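Local coordinates for UPF0303 protein YBR137W (PDB 4CLC) that is of uncharacterised function but belongs to the UPF0303 family, with an HbpS-like domain of the GAF clan, and is a cytoplasmic yeast protein, at residues E124-S136 with C145-H157. Residues are numbered along the deposited sequence; the frame is centred on the assembly and turned at random.
Sequences EYAFHGGAVLIQS and CLTISGLKQEEDH
The carboxamide of Q153 lies loosely over one face of the H128 imidazole, NE2 above the ring and the planes 24° apart, while OE1 does the touching, 3.1 Å from H128 CA; the ring of W87 also meets H128. The H157 ring stacks with F103, has G130 N near its plane at one edge, and is approached obliquely by V132 CG2, 3.8 Å from ND1. With CG wedged between backbone N and carbonyl carbon (chi1 82°) and the chain extended beyond, Q153 brings OE1 to 2.7 Å from G129 N, a bent hydrogen bond of 132°. Were Q153 an alanine, G129 N would probably lose this acceptor.

Glycine suits G130 because phi is positive and a CB would strike I148 O and D156 CB; G129 lies tight against Q153 O and H157 CB. Strand pairing begins at G130 O, which accepts from I148 N at 2.7 Å, and V132 and L146 then exchange two backbone hydrogen bonds as an antiparallel hydrogen-bonded pair. Small A131 lets T147 OG1 sit 3.6 Å from its CB, and L133 CD2 packs on C145 CB on the same face.

This β-hairpin pairs strand 131-136 with the sheet's middle strand, 144-149, between strands 30-31 and 60-64. Helix 84-98 packs against A131; on the other face apolar V132 and L146 meet helix 153-168, L146 also helix 36-53. K91 NZ hydrogen-bonds to G129 O and I148 O.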
loop_
_atom_site.group_PDB
_atom_site.type_symbol
_atom_site.label_atom_id
_atom_site.label_comp_id
_atom_site.label_asym_id
_atom_site.label_seq_id
_atom_site.Cartn_x
_atom_site.Cartn_y
_atom_site.Cartn_z
ATOM N N GLU D 124 15.831 -2.242 4.252
ATOM C CA GLU D 124 15.299 -1.608 5.440
ATOM C C GLU D 124 16.329 -1.648 6.578
ATOM O O GLU D 124 16.591 -0.638 7.222
ATOM C CB GLU D 124 13.982 -2.294 5.858
ATOM C CG GLU D 124 13.174 -1.557 6.937
ATOM C CD GLU D 124 11.808 -2.189 7.255
ATOM O OE1 GLU D 124 11.467 -3.257 6.696
ATOM O OE2 GLU D 124 11.067 -1.605 8.081
ATOM N N TYR D 125 16.817 -2.838 6.914
ATOM C CA TYR D 125 17.890 -2.968 7.901
ATOM C C TYR D 125 19.280 -3.159 7.273
ATOM O O TYR D 125 19.448 -3.951 6.364
ATOM C CB TYR D 125 17.601 -4.134 8.829
ATOM C CG TYR D 125 16.317 -4.029 9.614
ATOM C CD1 TYR D 125 15.101 -4.449 9.064
ATOM C CD2 TYR D 125 16.314 -3.540 10.907
ATOM C CE1 TYR D 125 13.932 -4.372 9.772
ATOM C CE2 TYR D 125 15.145 -3.463 11.622
ATOM C CZ TYR D 125 13.954 -3.882 11.050
ATOM O OH TYR D 125 12.785 -3.814 11.782
ATOM N N ALA D 126 20.276 -2.434 7.759
ATOM C CA ALA D 126 21.632 -2.593 7.243
ATOM C C ALA D 126 22.486 -3.342 8.242
ATOM O O ALA D 126 22.377 -3.136 9.455
ATOM C CB ALA D 126 22.263 -1.262 6.929
ATOM N N PHE D 127 23.274 -4.281 7.742
ATOM C CA PHE D 127 24.128 -5.035 8.628
ATOM C C PHE D 127 25.632 -4.688 8.590
ATOM O O PHE D 127 26.427 -5.328 9.300
ATOM C CB PHE D 127 23.839 -6.509 8.393
ATOM C CG PHE D 127 22.515 -6.907 8.951
ATOM C CD1 PHE D 127 21.355 -6.749 8.200
ATOM C CD2 PHE D 127 22.410 -7.339 10.271
ATOM C CE1 PHE D 127 20.123 -7.071 8.737
ATOM C CE2 PHE D 127 21.184 -7.667 10.813
ATOM C CZ PHE D 127 20.039 -7.526 10.050
ATOM N N HIS D 128 26.014 -3.684 7.785
ATOM C CA HIS D 128 27.337 -3.037 7.904
ATOM C C HIS D 128 27.449 -2.267 9.213
ATOM O O HIS D 128 26.437 -1.937 9.827
ATOM C CB HIS D 128 27.597 -2.077 6.763
ATOM C CG HIS D 128 27.713 -2.745 5.430
ATOM N ND1 HIS D 128 27.010 -3.885 5.104
ATOM C CD2 HIS D 128 28.399 -2.393 4.317
ATOM C CE1 HIS D 128 27.281 -4.226 3.859
ATOM N NE2 HIS D 128 28.120 -3.339 3.356
ATOM N N GLY D 129 28.671 -1.986 9.651
ATOM C CA GLY D 129 28.873 -1.346 10.939
ATOM C C GLY D 129 28.789 0.175 10.909
ATOM O O GLY D 129 28.735 0.788 9.850
ATOM N N GLY D 130 28.892 0.783 12.085
ATOM C CA GLY D 130 28.763 2.227 12.238
ATOM C C GLY D 130 27.617 2.772 13.082
ATOM O O GLY D 130 27.608 3.958 13.397
ATOM N N ALA D 131 26.690 1.907 13.493
ATOM C CA ALA D 131 25.615 2.303 14.387
ATOM C C ALA D 131 25.838 1.700 15.748
ATOM O O ALA D 131 25.700 0.495 15.919
ATOM C CB ALA D 131 24.272 1.864 13.846
ATOM N N VAL D 132 26.163 2.537 16.720
ATOM C CA VAL D 132 26.412 2.062 18.062
ATOM C C VAL D 132 25.403 2.684 19.009
ATOM O O VAL D 132 25.241 3.895 19.050
ATOM C CB VAL D 132 27.861 2.397 18.519
ATOM C CG1 VAL D 132 28.060 2.071 19.987
ATOM C CG2 VAL D 132 28.866 1.655 17.669
ATOM N N LEU D 133 24.703 1.850 19.758
ATOM C CA LEU D 133 23.800 2.346 20.762
ATOM C C LEU D 133 24.563 3.128 21.822
ATOM O O LEU D 133 25.735 2.852 22.084
ATOM C CB LEU D 133 23.026 1.199 21.408
ATOM C CG LEU D 133 22.087 0.424 20.492
ATOM C CD1 LEU D 133 21.579 -0.816 21.198
ATOM C CD2 LEU D 133 20.944 1.295 20.083
ATOM N N ILE D 134 23.889 4.114 22.412
ATOM C CA ILE D 134 24.404 4.852 23.549
ATOM C C ILE D 134 23.718 4.344 24.805
ATOM O O ILE D 134 22.542 4.633 25.039
ATOM C CB ILE D 134 24.155 6.369 23.422
ATOM C CG1 ILE D 134 24.765 6.929 22.143
ATOM C CG2 ILE D 134 24.719 7.098 24.631
ATOM C CD1 ILE D 134 24.555 8.419 22.002
ATOM N N GLN D 135 24.465 3.614 25.626
ATOM C CA GLN D 135 23.915 2.974 26.824
ATOM C C GLN D 135 23.779 3.931 27.990
ATOM O O GLN D 135 24.500 4.925 28.069
ATOM C CB GLN D 135 24.788 1.800 27.240
ATOM C CG GLN D 135 24.037 0.508 27.264
ATOM C CD GLN D 135 23.680 0.043 25.887
ATOM O OE1 GLN D 135 24.549 -0.099 25.022
ATOM N NE2 GLN D 135 22.392 -0.194 25.660
ATOM N N SER D 136 22.854 3.628 28.894
ATOM C CA SER D 136 22.653 4.442 30.089
ATOM C C SER D 136 23.122 3.695 31.320
ATOM O O SER D 136 22.857 2.498 31.476
ATOM C CB SER D 136 21.186 4.821 30.255
ATOM O OG SER D 136 20.855 4.996 31.622
ATOM N N CYS D 145 21.082 6.219 19.940
ATOM C CA CYS D 145 21.939 5.478 19.055
ATOM C C CYS D 145 22.815 6.478 18.286
ATOM O O CYS D 145 22.331 7.498 17.775
ATOM C CB CYS D 145 21.101 4.596 18.122
ATOM S SG CYS D 145 22.005 3.693 16.832
ATOM N N LEU D 146 24.111 6.190 18.237
ATOM C CA LEU D 146 25.055 6.981 17.478
ATOM C C LEU D 146 25.356 6.252 16.182
ATOM O O LEU D 146 25.645 5.070 16.208
ATOM C CB LEU D 146 26.323 7.207 18.298
ATOM C CG LEU D 146 27.642 7.507 17.604
ATOM C CD1 LEU D 146 27.522 8.773 16.816
ATOM C CD2 LEU D 146 28.687 7.650 18.654
ATOM N N THR D 147 25.269 6.944 15.053
ATOM C CA THR D 147 25.440 6.293 13.768
ATOM C C THR D 147 26.341 7.090 12.849
ATOM O O THR D 147 26.080 8.262 12.574
ATOM C CB THR D 147 24.110 6.076 13.048
ATOM O OG1 THR D 147 23.230 5.300 13.861
ATOM C CG2 THR D 147 24.348 5.356 11.746
ATOM N N ILE D 148 27.396 6.438 12.364
ATOM C CA ILE D 148 28.362 7.078 11.502
ATOM C C ILE D 148 28.301 6.386 10.165
ATOM O O ILE D 148 27.980 5.196 10.089
ATOM C CB ILE D 148 29.767 7.015 12.111
ATOM C CG1 ILE D 148 29.773 7.734 13.462
ATOM C CG2 ILE D 148 30.792 7.630 11.198
ATOM C CD1 ILE D 148 31.095 7.713 14.157
ATOM N N SER D 149 28.560 7.129 9.102
ATOM C CA SER D 149 28.495 6.574 7.767
ATOM C C SER D 149 29.473 7.263 6.833
ATOM O O SER D 149 29.626 8.467 6.892
ATOM C CB SER D 149 27.076 6.695 7.208
ATOM O OG SER D 149 27.097 6.956 5.810
ATOM N N GLY D 150 30.057 6.503 5.914
ATOM C CA GLY D 150 30.950 7.034 4.904
ATOM C C GLY D 150 32.402 6.603 4.954
ATOM O O GLY D 150 33.150 6.833 3.995
ATOM N N LEU D 151 32.810 5.960 6.042
ATOM C CA LEU D 151 34.118 5.300 6.080
ATOM C C LEU D 151 33.986 3.824 5.702
ATOM O O LEU D 151 32.935 3.381 5.246
ATOM C CB LEU D 151 34.753 5.433 7.467
ATOM C CG LEU D 151 34.894 6.866 7.981
ATOM C CD1 LEU D 151 35.350 6.875 9.417
ATOM C CD2 LEU D 151 35.865 7.632 7.106
ATOM N N LYS D 152 35.060 3.070 5.876
ATOM C CA LYS D 152 34.982 1.621 5.842
ATOM C C LYS D 152 34.160 1.209 7.060
ATOM O O LYS D 152 34.274 1.821 8.125
ATOM C CB LYS D 152 36.380 0.985 5.874
ATOM C CG LYS D 152 37.284 1.321 4.686
ATOM C CD LYS D 152 38.732 0.877 4.975
ATOM C CE LYS D 152 39.589 0.827 3.697
ATOM N NZ LYS D 152 40.169 2.144 3.265
ATOM N N GLN D 153 33.331 0.181 6.910
ATOM C CA GLN D 153 32.367 -0.169 7.955
ATOM C C GLN D 153 33.029 -0.400 9.317
ATOM O O GLN D 153 32.467 -0.063 10.371
ATOM C CB GLN D 153 31.551 -1.396 7.533
ATOM C CG GLN D 153 32.200 -2.754 7.746
ATOM C CD GLN D 153 31.201 -3.907 7.770
ATOM O OE1 GLN D 153 30.228 -3.922 8.522
ATOM N NE2 GLN D 153 31.399 -4.840 6.855
ATOM N N GLU D 154 34.242 -0.935 9.288
ATOM C CA GLU D 154 34.952 -1.263 10.515
ATOM C C GLU D 154 35.390 0.027 11.188
ATOM O O GLU D 154 35.502 0.103 12.413
ATOM C CB GLU D 154 36.144 -2.186 10.222
ATOM C CG GLU D 154 35.760 -3.555 9.661
ATOM C CD GLU D 154 35.761 -3.631 8.141
ATOM O OE1 GLU D 154 35.998 -2.603 7.468
ATOM O OE2 GLU D 154 35.520 -4.743 7.611
ATOM N N GLU D 155 35.621 1.041 10.358
ATOM C CA GLU D 155 35.999 2.370 10.820
ATOM C C GLU D 155 34.787 3.165 11.312
ATOM O O GLU D 155 34.833 3.737 12.403
ATOM C CB GLU D 155 36.729 3.130 9.707
ATOM C CG GLU D 155 38.096 2.561 9.368
ATOM C CD GLU D 155 38.616 3.022 8.017
ATOM O OE1 GLU D 155 37.792 3.434 7.173
ATOM O OE2 GLU D 155 39.848 2.963 7.785
ATOM N N ASP D 156 33.703 3.186 10.527
ATOM C CA ASP D 156 32.445 3.794 10.978
ATOM C C ASP D 156 32.115 3.263 12.376
ATOM O O ASP D 156 31.733 4.018 13.273
ATOM C CB ASP D 156 31.294 3.486 10.012
ATOM C CG ASP D 156 31.413 4.222 8.683
ATOM O OD1 ASP D 156 32.017 5.315 8.678
ATOM O OD2 ASP D 156 30.888 3.720 7.652
ATOM N N HIS D 157 32.302 1.957 12.557
ATOM C CA HIS D 157 32.046 1.322 13.830
ATOM C C HIS D 157 33.087 1.682 14.890
ATOM O O HIS D 157 32.737 1.944 16.042
ATOM C CB HIS D 157 32.000 -0.194 13.677
ATOM C CG HIS D 157 31.933 -0.910 14.990
ATOM N ND1 HIS D 157 30.765 -1.028 15.711
ATOM C CD2 HIS D 157 32.893 -1.498 15.735
ATOM C CE1 HIS D 157 31.005 -1.676 16.835
ATOM N NE2 HIS D 157 32.289 -1.975 16.876
#